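Local coordinates for putative uncharacterized protein (Chaetomium thermophilum, PDB 5F5T) that is probably required for pre-mRNA splicing, as a PRP38-family factor of the spliceosome, at residues Ala62-Arg67 / Leu89-Lys94. Sequence-based numbering, arbitrary orientation.
Sequences ADIVDR and LCLAFK
Leu91 reaches across to the facing helix and turns the fork of its two methyls toward the CB of Arg67: CD1 comes to 3.9 Å from Arg67 CB, and CD2 lies 4.0 Å from the same atom. That second methyl also meets the terminal methyl of Ile64, with Leu91 CD2 4.0 Å from Ile64 CD1. The two side chains run in opposite senses and pass each other, meeting at these methyls. Ile64 gets there through its longer branch: CG1 sits anti to the carbonyl carbon (chi1 -76°), and CD1 at its end also leans on the aliphatic chain of Lys94, 4.2 Å from Lys94 CG. These are neighbouring helices of the PRP38-family domain, 61-71 and 87-98, packed almost exactly antiparallel, with segment axes 11.1 Å apart at an angle of 173°. No hydrogen bond links the two segments; the contact is wholly apolar. Both basic side chains lend only carbon here and turn their charged ends away, where Arg67 NH1 hydrogen-bonds Gln55 O and Lys94 NZ hydrogen-bonds Gln97 OE1. Replacing Leu91 with an alanine would probably open a gap between the helices, leaving Arg67 CB and the Ile64 methyl without their main partner across the contact. Leu122 of helix 117-130 also packs on Leu91, while Tyr108 of helix 102-115 touches Ile64.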
ATOM      1  N   ALA A  62      22.829   3.652   1.357  1.00 82.05           N
ATOM      2  CA  ALA A  62      22.961   5.113   1.312  1.00 97.67           C
ATOM      3  C   ALA A  62      22.645   5.623  -0.092  1.00102.39           C
ATOM      4  O   ALA A  62      21.916   6.633  -0.313  1.00118.11           O
ATOM      5  CB  ALA A  62      24.360   5.526   1.722  1.00 76.14           C
ATOM      6  N   ASP A  63      23.190   4.880  -1.047  1.00 77.80           N
ATOM      7  CA  ASP A  63      22.989   5.173  -2.448  1.00 81.46           C
ATOM      8  C   ASP A  63      21.509   5.151  -2.747  1.00 66.82           C
ATOM      9  O   ASP A  63      21.068   5.830  -3.650  1.00 77.74           O
ATOM     10  CB  ASP A  63      23.719   4.167  -3.335  1.00 70.35           C
ATOM     11  CG  ASP A  63      25.221   4.324  -3.274  1.00 93.21           C
ATOM     12  OD1 ASP A  63      25.700   5.455  -3.037  1.00104.80           O
ATOM     13  OD2 ASP A  63      25.925   3.314  -3.468  1.00 85.75           O
ATOM     14  N   ILE A  64      20.745   4.359  -1.997  1.00 62.72           N
ATOM     15  CA  ILE A  64      19.316   4.251  -2.261  1.00 64.25           C
ATOM     16  C   ILE A  64      18.644   5.608  -2.082  1.00 60.68           C
ATOM     17  O   ILE A  64      17.928   6.069  -2.967  1.00 70.85           O
ATOM     18  CB  ILE A  64      18.639   3.214  -1.347  1.00 80.51           C
ATOM     19  CG1 ILE A  64      18.963   1.798  -1.823  1.00 72.30           C
ATOM     20  CG2 ILE A  64      17.133   3.422  -1.326  1.00 78.21           C
ATOM     21  CD1 ILE A  64      18.506   1.522  -3.236  1.00 67.10           C
ATOM     22  N   VAL A  65      18.909   6.258  -0.950  1.00 67.95           N
ATOM     23  CA  VAL A  65      18.367   7.589  -0.694  1.00 54.04           C
ATOM     24  C   VAL A  65      18.839   8.557  -1.763  1.00 65.06           C
ATOM     25  O   VAL A  65      18.038   9.329  -2.321  1.00 74.74           O
ATOM     26  CB  VAL A  65      18.779   8.136   0.686  1.00 66.36           C
ATOM     27  CG1 VAL A  65      18.310   9.577   0.840  1.00 68.21           C
ATOM     28  CG2 VAL A  65      18.198   7.282   1.791  1.00 67.82           C
ATOM     29  N   ASP A  66      20.137   8.503  -2.069  1.00 70.07           N
ATOM     30  CA  ASP A  66      20.662   9.410  -3.096  1.00 62.49           C
ATOM     31  C   ASP A  66      19.944   9.234  -4.443  1.00 61.91           C
ATOM     32  O   ASP A  66      19.570  10.214  -5.090  1.00 67.02           O
ATOM     33  CB  ASP A  66      22.170   9.209  -3.280  1.00 64.40           C
ATOM     34  CG  ASP A  66      22.975   9.646  -2.062  1.00 90.55           C
ATOM     35  OD1 ASP A  66      22.728  10.758  -1.545  1.00100.48           O
ATOM     36  OD2 ASP A  66      23.869   8.887  -1.631  1.00 91.64           O
ATOM     37  N   ARG A  67      19.725   7.984  -4.840  1.00 63.56           N
ATOM     38  CA  ARG A  67      19.054   7.655  -6.094  1.00 68.11           C
ATOM     39  C   ARG A  67      17.602   8.095  -6.083  1.00 60.19           C
ATOM     40  O   ARG A  67      17.082   8.540  -7.097  1.00 61.66           O
ATOM     41  CB  ARG A  67      19.117   6.149  -6.384  1.00 64.88           C
ATOM     42  CG  ARG A  67      20.505   5.595  -6.670  1.00 50.73           C
ATOM     43  CD  ARG A  67      21.222   6.376  -7.749  1.00 70.64           C
ATOM     44  NE  ARG A  67      22.579   6.708  -7.327  1.00 80.78           N
ATOM     45  CZ  ARG A  67      23.657   6.002  -7.642  1.00 87.58           C
ATOM     46  NH1 ARG A  67      23.548   4.924  -8.406  1.00108.16           N
ATOM     47  NH2 ARG A  67      24.846   6.382  -7.202  1.00101.08           N
ATOM     48  N   LEU A  89      10.232   1.631  -9.318  1.00 58.43           N
ATOM     49  CA  LEU A  89      10.103   0.179  -9.324  1.00 52.65           C
ATOM     50  C   LEU A  89      11.468  -0.494  -9.284  1.00 64.42           C
ATOM     51  O   LEU A  89      11.674  -1.460  -8.544  1.00 69.29           O
ATOM     52  CB  LEU A  89       9.334  -0.290 -10.555  1.00 52.07           C
ATOM     53  CG  LEU A  89       9.005  -1.781 -10.590  1.00 58.45           C
ATOM     54  CD1 LEU A  89       8.262  -2.188  -9.331  1.00 40.40           C
ATOM     55  CD2 LEU A  89       8.184  -2.114 -11.824  1.00 58.39           C
ATOM     56  N   CYS A  90      12.403   0.034 -10.070  1.00 50.15           N
ATOM     57  CA  CYS A  90      13.748  -0.519 -10.134  1.00 59.62           C
ATOM     58  C   CYS A  90      14.413  -0.472  -8.769  1.00 52.42           C
ATOM     59  O   CYS A  90      15.060  -1.429  -8.347  1.00 68.37           O
ATOM     60  CB  CYS A  90      14.597   0.244 -11.151  1.00 44.45           C
ATOM     61  SG  CYS A  90      14.034   0.086 -12.854  1.00 69.80           S
ATOM     62  N   LEU A  91      14.238   0.647  -8.078  1.00 62.75           N
ATOM     63  CA  LEU A  91      14.804   0.812  -6.750  1.00 57.79           C
ATOM     64  C   LEU A  91      14.117  -0.104  -5.753  1.00 55.48           C
ATOM     65  O   LEU A  91      14.753  -0.598  -4.824  1.00 59.42           O
ATOM     66  CB  LEU A  91      14.705   2.270  -6.300  1.00 46.04           C
ATOM     67  CG  LEU A  91      15.701   3.177  -7.022  1.00 64.48           C
ATOM     68  CD1 LEU A  91      15.556   4.624  -6.588  1.00 52.61           C
ATOM     69  CD2 LEU A  91      17.117   2.682  -6.767  1.00 56.81           C
ATOM     70  N   ALA A  92      12.824  -0.346  -5.948  1.00 46.80           N
ATOM     71  CA  ALA A  92      12.124  -1.309  -5.105  1.00 46.21           C
ATOM     72  C   ALA A  92      12.742  -2.695  -5.272  1.00 60.59           C
ATOM     73  O   ALA A  92      12.986  -3.402  -4.292  1.00 61.92           O
ATOM     74  CB  ALA A  92      10.646  -1.340  -5.439  1.00 40.97           C
ATOM     75  N   PHE A  93      13.006  -3.070  -6.520  1.00 49.01           N
ATOM     76  CA  PHE A  93      13.600  -4.367  -6.813  1.00 66.75           C
ATOM     77  C   PHE A  93      14.988  -4.459  -6.206  1.00 65.73           C
ATOM     78  O   PHE A  93      15.373  -5.494  -5.652  1.00 60.31           O
ATOM     79  CB  PHE A  93      13.668  -4.606  -8.322  1.00 65.83           C
ATOM     80  CG  PHE A  93      14.166  -5.973  -8.696  1.00 73.59           C
ATOM     81  CD1 PHE A  93      13.390  -7.097  -8.463  1.00 89.03           C
ATOM     82  CD2 PHE A  93      15.411  -6.135  -9.281  1.00 72.60           C
ATOM     83  CE1 PHE A  93      13.847  -8.360  -8.806  1.00 74.34           C
ATOM     84  CE2 PHE A  93      15.875  -7.394  -9.626  1.00 69.75           C
ATOM     85  CZ  PHE A  93      15.089  -8.508  -9.388  1.00 70.65           C
ATOM     86  N   LYS A  94      15.729  -3.361  -6.290  1.00 50.53           N
ATOM     87  CA  LYS A  94      17.053  -3.311  -5.693  1.00 58.84           C
ATOM     88  C   LYS A  94      16.977  -3.473  -4.183  1.00 62.80           C
ATOM     89  O   LYS A  94      17.826  -4.119  -3.588  1.00 73.65           O
ATOM     90  CB  LYS A  94      17.754  -2.001  -6.037  1.00 57.10           C
ATOM     91  CG  LYS A  94      19.180  -1.925  -5.525  1.00 58.18           C
ATOM     92  CD  LYS A  94      19.951  -3.192  -5.850  1.00 75.96           C
ATOM     93  CE  LYS A  94      20.840  -3.009  -7.066  1.00 68.95           C
ATOM     94  NZ  LYS A  94      21.934  -4.020  -7.114  1.00 69.97           N
TER